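Local atomic coordinates of erythrocyte membrane protein 1 (Plasmodium falciparum, PDB entry 2XU0), a protein that probably binds host cell surface receptors as an adhesin in rosetting, this chain comprising its N-terminal segment and first Duffy-binding-like domain. Residues D156-G159 / N160-T164; K230-T233 / P234-K238; T357-H361 / N362-V366. The protein carries 10 engineered substitutions. All blocks are in the same frame, centred on the assembly; numbering follows the deposited sequence.

In the fold
All three contacts are local, each within one continuous run, but differ in burial and chemistry. Interaction 1 is the most buried, with leucines of helix 154-175 packing against helices 249-268 and 216-231. Interaction 2 lies where helix 216-231 passes into helix 234-239, so helix 216-231 takes part in both; their centres are about 22 Å apart, inside the Duffy binding range. Interaction 3 is a hairpin-like surface loop in the C-terminal subdomain, across the chain's centre, about 67 Å from interaction 1 and 82 Å from interaction 2, centre to centre. Helical backbone bonds dominate the first, a helix start the second and bonds of a single antiparallel bridge, plus one to a threonine hydroxyl, the third.

Interaction 1. Residues D156-G159 / N160-T164; sequences DLLG and NVLVT
The side-chain amide of Asn-160 lies beside the carbonyl group of Asp-156, one turn earlier in helix 154-175, with CG of Asn-160 3.8 Å from O of Asp-156; the side chain of Leu-146 also touches Asn-160. The other flat group, the Asp-156 carboxylate, turns to the start of the helix, where OD2 accepts the backbone N-H groups of Asn-152 and Thr-153.

The apolar contacts have a different geometry. Leu-158 has CG anti to its backbone N (chi1 -178°), whereas Leu-162 has CG beside its own N (chi1 -67°), and the two side chains meet at an angle with their CG atoms 4.0 Å apart. The same turn of Leu-162 brings its CG to 3.3 Å from Leu-158 O, over the carbonyl that binds its own amide. Leu-157 reaches Val-161 less closely, CD1 to CG2 at 4.2 Å.

Regular alpha-helical bonds support these pairs: Leu-162 N to Leu-158 O is 2.8 Å, with like bonds from Val-161 N to Leu-157 O and Val-163 N to Gly-159 O. The bond from Asn-160 N to Asp-156 O is weak, and Asn-160 O also accepts Asn-142 ND2. Leu-157 packs on Trp-256, Leu-221 and Phe-225, Leu-158 on Asn-260 and Gln-263, and Leu-162 on Ala-267 and Leu-78. Leu-157, Leu-158, Val-161 and Leu-162 thus form the buried side, while Asp-156, Gly-159, Asn-160 and Val-163 remain partly exposed.

Interaction 2. Residues K230-T233 / P234-K238; sequences KSLT and PEARK
Leu-232 and Thr-233 are extended, with psi of 160° and 148°, and they separate the end of helix 216-231 from the helix that starts at Pro-234. Thr-233 O then receives two amides of the new helix: Arg-237 N at 3.0 Å in a nearly straight bond, and Ala-236 N in a weak one. Thr-233 stands at the N-cap position, directly before the helix, and Pro-234, which has no N-H, occupies the first helical position, which suits proline.

Glu-235 bends at chi2 (89°), folding its carboxylate back across the Thr-233 side chain, with OE2 3.6 Å from OG1. The CB of Leu-232 fits against two residues of the next turn, 3.9 Å from Ala-236 CB and 3.8 Å from Arg-237 CG. Arg-237 carries on over the linker, its CD 3.5 Å from Leu-232 O, and the edge of its guanidinium comes near Lys-230 CA. Lys-238 curls back along its own helix, where NZ bonds to Glu-235 O at 2.8 Å, in the carbonyl plane on a lone pair, and weakly to Tyr-44 OH. The N-terminal segment covers this helix start: Tyr-44 touches Glu-235 and Ala-236, while Gln-47 and Leu-48 touch Leu-232.

Interaction 3. Residues T357-H361 / N362-V366; sequences TNLAH and NQIFV. Engineered in segment 357-361: Ala-360 (natural residue Ser).
Thr-357 turns its hydroxyl across to the backbone of Phe-365, and OG1 accepts Phe-365 N at 3.1 Å. The torsion (chi1 -61°) sets OG1 beside the residue's own N and directs the methyl CG2 at the carbonyl of Gln-363, 3.4 Å from its O. That oxygen also meets the CA-H of Thr-357 and takes the amide of Asn-358, with Asn-358 N to Gln-363 O at 2.8 Å, in the carbonyl plane. Thr-357 OG1 is gripped twice, since it also donates to Asp-353 O.

Further along, Leu-359 and Ile-364 slant across one another and touch through their end methyls, CD2 of Leu-359 lying 3.5 Å from CD1 of Ile-364. Both side chains begin by pointing away from the opposite segment and only their ends come back. The ring of Phe-365 instead leads outward, leaving its CB 4.0 Å from Thr-357 OG1.

The return bond, Gln-363 N to Asn-358 O at 2.8 Å, completes an antiparallel hydrogen-bonded pair. Asn-362 also faces Asn-358 and adopts left-handed backbone angles (phi 61°, psi 35°), which makes a G1 beta bulge at the end of the tight reversal. A weak bond from Asn-362 N to Leu-359 O closes the turn, and the engineered Ala-360 sits at its exposed bend.

This hairpin-like loop lies between strand 345-346 and helix 371-407. Ala-360 pairs through its backbone with Leu-472 and packs on Tyr-473, just before strand 475-477, while the backbone of Phe-365 bonds to Asp-353.

Interaction 1. Residues D156-G159 / N160-T164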
ATOM      1  N   ASP A 156      -0.540 -15.355  25.056  1.00 49.11           N
ATOM      2  CA  ASP A 156      -0.485 -16.414  24.036  1.00 48.13           C
ATOM      3  C   ASP A 156      -0.713 -15.835  22.653  1.00 48.75           C
ATOM      4  O   ASP A 156      -0.037 -16.230  21.717  1.00 48.04           O
ATOM      5  CB  ASP A 156      -1.503 -17.541  24.311  1.00 50.61           C
ATOM      6  CG  ASP A 156      -1.320 -18.288  25.625  1.00 63.50           C
ATOM      7  OD1 ASP A 156      -0.163 -18.413  26.086  1.00 67.78           O
ATOM      8  OD2 ASP A 156      -2.332 -18.753  26.186  1.00 65.64           O
ATOM      9  N   LEU A 157      -1.654 -14.889  22.527  1.00 45.24           N
ATOM     10  CA  LEU A 157      -1.970 -14.228  21.259  1.00 43.77           C
ATOM     11  C   LEU A 157      -0.803 -13.352  20.804  1.00 45.13           C
ATOM     12  O   LEU A 157      -0.374 -13.467  19.656  1.00 44.53           O
ATOM     13  CB  LEU A 157      -3.244 -13.392  21.402  1.00 43.66           C
ATOM     14  CG  LEU A 157      -3.674 -12.608  20.150  1.00 47.51           C
ATOM     15  CD1 LEU A 157      -4.057 -13.542  19.020  1.00 46.88           C
ATOM     16  CD2 LEU A 157      -4.791 -11.654  20.483  1.00 46.17           C
ATOM     17  N   LEU A 158      -0.245 -12.534  21.718  1.00 42.14           N
ATOM     18  CA  LEU A 158       0.892 -11.676  21.389  1.00 42.08           C
ATOM     19  C   LEU A 158       2.020 -12.480  20.788  1.00 46.21           C
ATOM     20  O   LEU A 158       2.555 -12.074  19.753  1.00 47.27           O
ATOM     21  CB  LEU A 158       1.380 -10.850  22.602  1.00 42.50           C
ATOM     22  CG  LEU A 158       2.558  -9.899  22.291  1.00 47.40           C
ATOM     23  CD1 LEU A 158       2.127  -8.712  21.471  1.00 47.53           C
ATOM     24  CD2 LEU A 158       3.258  -9.477  23.524  1.00 51.16           C
ATOM     25  N   GLY A 159       2.322 -13.638  21.398  1.00 41.47           N
ATOM     26  CA  GLY A 159       3.360 -14.555  20.938  1.00 40.65           C
ATOM     27  C   GLY A 159       3.206 -14.864  19.467  1.00 43.24           C
ATOM     28  O   GLY A 159       4.113 -14.590  18.687  1.00 43.94           O
ATOM     29  N   ASN A 160       2.015 -15.343  19.073  1.00 39.59           N
ATOM     30  CA  ASN A 160       1.667 -15.635  17.673  1.00 39.07           C
ATOM     31  C   ASN A 160       1.794 -14.430  16.738  1.00 38.68           C
ATOM     32  O   ASN A 160       2.389 -14.548  15.667  1.00 37.41           O
ATOM     33  CB  ASN A 160       0.258 -16.232  17.583  1.00 42.01           C
ATOM     34  CG  ASN A 160       0.184 -17.604  18.200  1.00 63.72           C
ATOM     35  OD1 ASN A 160      -0.187 -17.772  19.365  1.00 59.11           O
ATOM     36  ND2 ASN A 160       0.585 -18.607  17.446  1.00 53.22           N
ATOM     37  N   VAL A 161       1.269 -13.263  17.169  1.00 36.91           N
ATOM     38  CA  VAL A 161       1.313 -12.015  16.399  1.00 36.34           C
ATOM     39  C   VAL A 161       2.742 -11.516  16.200  1.00 39.86           C
ATOM     40  O   VAL A 161       3.082 -11.044  15.118  1.00 39.51           O
ATOM     41  CB  VAL A 161       0.322 -10.937  16.952  1.00 40.08           C
ATOM     42  CG1 VAL A 161       0.412  -9.631  16.139  1.00 39.32           C
ATOM     43  CG2 VAL A 161      -1.119 -11.469  16.937  1.00 39.60           C
ATOM     44  N   LEU A 162       3.602 -11.670  17.223  1.00 39.61           N
ATOM     45  CA  LEU A 162       5.019 -11.277  17.101  1.00 39.47           C
ATOM     46  C   LEU A 162       5.709 -12.161  16.080  1.00 39.27           C
ATOM     47  O   LEU A 162       6.485 -11.660  15.269  1.00 38.26           O
ATOM     48  CB  LEU A 162       5.766 -11.333  18.444  1.00 39.83           C
ATOM     49  CG  LEU A 162       5.371 -10.348  19.553  1.00 45.40           C
ATOM     50  CD1 LEU A 162       6.379 -10.411  20.671  1.00 45.82           C
ATOM     51  CD2 LEU A 162       5.284  -8.915  19.066  1.00 47.11           C
ATOM     52  N   VAL A 163       5.352 -13.465  16.055  1.00 35.56           N
ATOM     53  CA  VAL A 163       5.889 -14.439  15.076  1.00 34.80           C
ATOM     54  C   VAL A 163       5.469 -13.994  13.662  1.00 38.41           C
ATOM     55  O   VAL A 163       6.305 -13.988  12.755  1.00 37.80           O
ATOM     56  CB  VAL A 163       5.443 -15.905  15.423  1.00 39.62           C
ATOM     57  CG1 VAL A 163       5.832 -16.907  14.316  1.00 39.34           C
ATOM     58  CG2 VAL A 163       6.010 -16.351  16.783  1.00 39.51           C
ATOM     59  N   THR A 164       4.183 -13.549  13.487  1.00 35.51           N
ATOM     60  CA  THR A 164       3.690 -13.066  12.181  1.00 34.40           C
ATOM     61  C   THR A 164       4.520 -11.834  11.746  1.00 37.98           C
ATOM     62  O   THR A 164       5.030 -11.783  10.621  1.00 38.93           O
ATOM     63  CB  THR A 164       2.178 -12.703  12.309  1.00 44.26           C
ATOM     64  OG1 THR A 164       1.411 -13.843  12.689  1.00 47.76           O
ATOM     65  CG2 THR A 164       1.608 -12.086  11.059  1.00 40.53           C
TER

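Interaction 2. Residues K230-T233 / P234-K238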
ATOM      1  N   LYS A 230     -13.328 -13.953  28.803  1.00 57.29           N
ATOM      2  CA  LYS A 230     -13.740 -14.779  29.942  1.00 58.36           C
ATOM      3  C   LYS A 230     -12.681 -14.733  31.052  1.00 64.06           C
ATOM      4  O   LYS A 230     -13.037 -14.693  32.230  1.00 64.36           O
ATOM      5  CB  LYS A 230     -14.002 -16.225  29.502  1.00 61.65           C
ATOM      6  CG  LYS A 230     -15.382 -16.442  28.880  1.00 85.17           C
ATOM      7  CD  LYS A 230     -15.633 -17.913  28.512  1.00101.34           C
ATOM      8  CE  LYS A 230     -15.103 -18.294  27.144  1.00116.60           C
ATOM      9  NZ  LYS A 230     -15.544 -19.654  26.742  1.00127.41           N
ATOM     10  N   SER A 231     -11.389 -14.677  30.668  1.00 61.37           N
ATOM     11  CA  SER A 231     -10.259 -14.623  31.598  1.00 61.87           C
ATOM     12  C   SER A 231     -10.108 -13.280  32.326  1.00 68.99           C
ATOM     13  O   SER A 231      -9.340 -13.208  33.287  1.00 69.17           O
ATOM     14  CB  SER A 231      -8.960 -14.993  30.888  1.00 64.60           C
ATOM     15  OG  SER A 231      -8.398 -13.889  30.195  1.00 71.87           O
ATOM     16  N   LEU A 232     -10.804 -12.218  31.866  1.00 67.26           N
ATOM     17  CA  LEU A 232     -10.711 -10.891  32.484  1.00 67.66           C
ATOM     18  C   LEU A 232     -11.417 -10.871  33.835  1.00 73.38           C
ATOM     19  O   LEU A 232     -12.275 -11.721  34.075  1.00 74.07           O
ATOM     20  CB  LEU A 232     -11.321  -9.796  31.578  1.00 67.50           C
ATOM     21  CG  LEU A 232     -10.735  -9.555  30.174  1.00 71.38           C
ATOM     22  CD1 LEU A 232     -11.659  -8.675  29.361  1.00 71.19           C
ATOM     23  CD2 LEU A 232      -9.362  -8.916  30.233  1.00 72.45           C
ATOM     24  N   THR A 233     -11.077  -9.886  34.705  1.00 69.85           N
ATOM     25  CA  THR A 233     -11.718  -9.697  36.013  1.00 69.82           C
ATOM     26  C   THR A 233     -13.148  -9.188  35.744  1.00 75.94           C
ATOM     27  O   THR A 233     -13.329  -8.482  34.750  1.00 76.48           O
ATOM     28  CB  THR A 233     -10.923  -8.714  36.902  1.00 74.21           C
ATOM     29  OG1 THR A 233     -11.057  -7.381  36.411  1.00 73.57           O
ATOM     30  CG2 THR A 233      -9.453  -9.086  37.039  1.00 70.98           C
ATOM     31  N   PRO A 234     -14.174  -9.509  36.573  1.00 72.88           N
ATOM     32  CA  PRO A 234     -15.545  -9.040  36.261  1.00 72.07           C
ATOM     33  C   PRO A 234     -15.706  -7.549  35.942  1.00 72.89           C
ATOM     34  O   PRO A 234     -16.535  -7.200  35.102  1.00 71.81           O
ATOM     35  CB  PRO A 234     -16.371  -9.461  37.488  1.00 74.07           C
ATOM     36  CG  PRO A 234     -15.382  -9.917  38.518  1.00 78.67           C
ATOM     37  CD  PRO A 234     -14.164 -10.363  37.780  1.00 74.38           C
ATOM     38  N   GLU A 235     -14.913  -6.683  36.600  1.00 68.13           N
ATOM     39  CA  GLU A 235     -14.934  -5.225  36.412  1.00 67.25           C
ATOM     40  C   GLU A 235     -14.392  -4.825  35.029  1.00 68.40           C
ATOM     41  O   GLU A 235     -14.868  -3.844  34.451  1.00 68.24           O
ATOM     42  CB  GLU A 235     -14.185  -4.477  37.531  1.00 68.70           C
ATOM     43  CG  GLU A 235     -14.287  -5.105  38.913  1.00 79.54           C
ATOM     44  CD  GLU A 235     -13.194  -6.116  39.193  1.00102.08           C
ATOM     45  OE1 GLU A 235     -12.045  -5.700  39.467  1.00104.66           O
ATOM     46  OE2 GLU A 235     -13.479  -7.332  39.097  1.00 93.32           O
ATOM     47  N   ALA A 236     -13.404  -5.577  34.507  1.00 62.67           N
ATOM     48  CA  ALA A 236     -12.840  -5.370  33.169  1.00 61.83           C
ATOM     49  C   ALA A 236     -13.860  -5.884  32.143  1.00 65.04           C
ATOM     50  O   ALA A 236     -14.110  -5.220  31.131  1.00 64.81           O
ATOM     51  CB  ALA A 236     -11.531  -6.130  33.026  1.00 62.42           C
ATOM     52  N   ARG A 237     -14.488  -7.051  32.443  1.00 60.54           N
ATOM     53  CA  ARG A 237     -15.519  -7.679  31.615  1.00 59.67           C
ATOM     54  C   ARG A 237     -16.695  -6.741  31.387  1.00 63.37           C
ATOM     55  O   ARG A 237     -17.277  -6.787  30.309  1.00 63.85           O
ATOM     56  CB  ARG A 237     -16.013  -9.000  32.227  1.00 58.87           C
ATOM     57  CG  ARG A 237     -15.034 -10.163  32.105  1.00 66.93           C
ATOM     58  CD  ARG A 237     -15.550 -11.446  32.754  0.90 72.41           C
ATOM     59  NE  ARG A 237     -16.431 -12.213  31.868  0.80 77.05           N
ATOM     60  CZ  ARG A 237     -17.762 -12.183  31.913  0.70 87.04           C
ATOM     61  NH1 ARG A 237     -18.389 -11.422  32.804  0.60 71.37           N
ATOM     62  NH2 ARG A 237     -18.477 -12.913  31.065  0.60 68.19           N
ATOM     63  N   LYS A 238     -17.039  -5.886  32.374  1.00 59.85           N
ATOM     64  CA  LYS A 238     -18.149  -4.943  32.221  1.00 60.20           C
ATOM     65  C   LYS A 238     -17.748  -3.711  31.426  1.00 63.83           C
ATOM     66  O   LYS A 238     -18.580  -3.150  30.714  1.00 64.21           O
ATOM     67  CB  LYS A 238     -18.872  -4.613  33.550  1.00 63.83           C
ATOM     68  CG  LYS A 238     -18.045  -3.899  34.605  1.00 88.47           C
ATOM     69  CD  LYS A 238     -18.439  -2.429  34.742  1.00102.04           C
ATOM     70  CE  LYS A 238     -17.456  -1.631  35.570  1.00111.26           C
ATOM     71  NZ  LYS A 238     -16.188  -1.361  34.837  1.00116.99           N
TER

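Interaction 3. Residues T357-H361 / N362-V366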
ATOM      1  N   THR A 357       9.804   5.969 -43.075  1.00 51.11           N
ATOM      2  CA  THR A 357       8.345   6.087 -43.226  1.00 51.39           C
ATOM      3  C   THR A 357       7.923   7.536 -43.419  1.00 58.16           C
ATOM      4  O   THR A 357       8.454   8.440 -42.765  1.00 57.72           O
ATOM      5  CB  THR A 357       7.625   5.399 -42.037  1.00 56.48           C
ATOM      6  OG1 THR A 357       7.979   4.018 -42.031  1.00 50.81           O
ATOM      7  CG2 THR A 357       6.097   5.523 -42.081  1.00 54.84           C
ATOM      8  N   ASN A 358       6.957   7.740 -44.321  1.00 56.96           N
ATOM      9  CA  ASN A 358       6.364   9.035 -44.618  1.00 58.15           C
ATOM     10  C   ASN A 358       4.856   8.834 -44.763  1.00 64.72           C
ATOM     11  O   ASN A 358       4.379   8.448 -45.835  1.00 63.35           O
ATOM     12  CB  ASN A 358       6.980   9.650 -45.874  1.00 59.86           C
ATOM     13  CG  ASN A 358       6.819  11.144 -45.951  1.00 80.05           C
ATOM     14  OD1 ASN A 358       5.702  11.678 -45.999  1.00 75.13           O
ATOM     15  ND2 ASN A 358       7.940  11.853 -45.971  1.00 69.51           N
ATOM     16  N   LEU A 359       4.114   9.053 -43.654  1.00 63.99           N
ATOM     17  CA  LEU A 359       2.659   8.884 -43.604  1.00 65.33           C
ATOM     18  C   LEU A 359       1.891   9.868 -44.510  1.00 72.13           C
ATOM     19  O   LEU A 359       0.822   9.519 -45.023  1.00 71.79           O
ATOM     20  CB  LEU A 359       2.132   8.897 -42.153  1.00 65.37           C
ATOM     21  CG  LEU A 359       2.728   7.864 -41.180  1.00 69.59           C
ATOM     22  CD1 LEU A 359       2.269   8.121 -39.772  1.00 69.60           C
ATOM     23  CD2 LEU A 359       2.357   6.457 -41.564  1.00 71.91           C
ATOM     24  N   ALA A 360       2.473  11.066 -44.745  1.00 70.59           N
ATOM     25  CA  ALA A 360       1.935  12.128 -45.601  1.00 71.34           C
ATOM     26  C   ALA A 360       1.836  11.711 -47.072  1.00 77.87           C
ATOM     27  O   ALA A 360       0.964  12.203 -47.785  1.00 78.17           O
ATOM     28  CB  ALA A 360       2.799  13.371 -45.477  1.00 72.03           C
ATOM     29  N   HIS A 361       2.751  10.836 -47.527  1.00 75.90           N
ATOM     30  CA  HIS A 361       2.803  10.319 -48.897  1.00 76.35           C
ATOM     31  C   HIS A 361       2.293   8.874 -48.950  1.00 79.66           C
ATOM     32  O   HIS A 361       2.298   8.255 -50.020  1.00 80.14           O
ATOM     33  CB  HIS A 361       4.247  10.394 -49.447  1.00 77.58           C
ATOM     34  CG  HIS A 361       4.832  11.775 -49.492  1.00 81.49           C
ATOM     35  ND1 HIS A 361       4.087  12.869 -49.914  1.00 83.53           N
ATOM     36  CD2 HIS A 361       6.086  12.189 -49.197  1.00 83.60           C
ATOM     37  CE1 HIS A 361       4.902  13.910 -49.833  1.00 83.09           C
ATOM     38  NE2 HIS A 361       6.116  13.551 -49.411  1.00 83.45           N
ATOM     39  N   ASN A 362       1.842   8.352 -47.789  1.00 74.74           N
ATOM     40  CA  ASN A 362       1.379   6.980 -47.570  1.00 73.92           C
ATOM     41  C   ASN A 362       2.487   5.938 -47.855  1.00 75.20           C
ATOM     42  O   ASN A 362       2.215   4.830 -48.329  1.00 75.02           O
ATOM     43  CB  ASN A 362       0.039   6.681 -48.279  1.00 76.44           C
ATOM     44  CG  ASN A 362      -0.666   5.429 -47.780  1.00103.70           C
ATOM     45  OD1 ASN A 362      -0.825   5.197 -46.569  1.00 91.90           O
ATOM     46  ND2 ASN A 362      -1.087   4.582 -48.713  1.00 98.29           N
ATOM     47  N   GLN A 363       3.745   6.306 -47.543  1.00 69.34           N
ATOM     48  CA  GLN A 363       4.902   5.425 -47.709  1.00 67.84           C
ATOM     49  C   GLN A 363       5.269   4.801 -46.350  1.00 68.94           C
ATOM     50  O   GLN A 363       5.877   5.452 -45.491  1.00 67.94           O
ATOM     51  CB  GLN A 363       6.086   6.168 -48.355  1.00 68.98           C
ATOM     52  CG  GLN A 363       7.130   5.236 -48.976  1.00 83.38           C
ATOM     53  CD  GLN A 363       8.130   4.710 -47.967  1.00 98.68           C
ATOM     54  OE1 GLN A 363       8.829   5.474 -47.293  1.00 89.41           O
ATOM     55  NE2 GLN A 363       8.221   3.388 -47.850  1.00 92.95           N
ATOM     56  N   ILE A 364       4.877   3.540 -46.167  1.00 63.47           N
ATOM     57  CA  ILE A 364       5.100   2.791 -44.939  1.00 62.22           C
ATOM     58  C   ILE A 364       6.291   1.832 -45.096  1.00 64.93           C
ATOM     59  O   ILE A 364       6.296   1.004 -46.011  1.00 65.82           O
ATOM     60  CB  ILE A 364       3.820   1.986 -44.540  1.00 65.08           C
ATOM     61  CG1 ILE A 364       2.452   2.697 -44.795  1.00 65.44           C
ATOM     62  CG2 ILE A 364       3.936   1.315 -43.185  1.00 65.28           C
ATOM     63  CD1 ILE A 364       2.125   3.944 -44.053  1.00 70.10           C
ATOM     64  N   PHE A 365       7.264   1.900 -44.175  1.00 58.01           N
ATOM     65  CA  PHE A 365       8.361   0.943 -44.165  1.00 55.65           C
ATOM     66  C   PHE A 365       8.494   0.293 -42.806  1.00 58.08           C
ATOM     67  O   PHE A 365       8.772   0.956 -41.798  1.00 57.53           O
ATOM     68  CB  PHE A 365       9.691   1.512 -44.660  1.00 56.46           C
ATOM     69  CG  PHE A 365      10.748   0.442 -44.812  1.00 57.13           C
ATOM     70  CD1 PHE A 365      10.754  -0.401 -45.919  1.00 60.12           C
ATOM     71  CD2 PHE A 365      11.719   0.256 -43.836  1.00 58.22           C
ATOM     72  CE1 PHE A 365      11.731  -1.388 -46.058  1.00 61.30           C
ATOM     73  CE2 PHE A 365      12.690  -0.734 -43.974  1.00 61.50           C
ATOM     74  CZ  PHE A 365      12.693  -1.548 -45.086  1.00 59.77           C
ATOM     75  N   VAL A 366       8.284  -1.023 -42.791  1.00 53.29           N
ATOM     76  CA  VAL A 366       8.381  -1.844 -41.592  1.00 52.15           C
ATOM     77  C   VAL A 366       9.682  -2.625 -41.716  1.00 56.29           C
ATOM     78  O   VAL A 366       9.769  -3.518 -42.554  1.00 57.13           O
ATOM     79  CB  VAL A 366       7.137  -2.781 -41.422  1.00 54.73           C
ATOM     80  CG1 VAL A 366       7.274  -3.692 -40.204  1.00 53.79           C
ATOM     81  CG2 VAL A 366       5.837  -1.984 -41.357  1.00 54.45           C
TER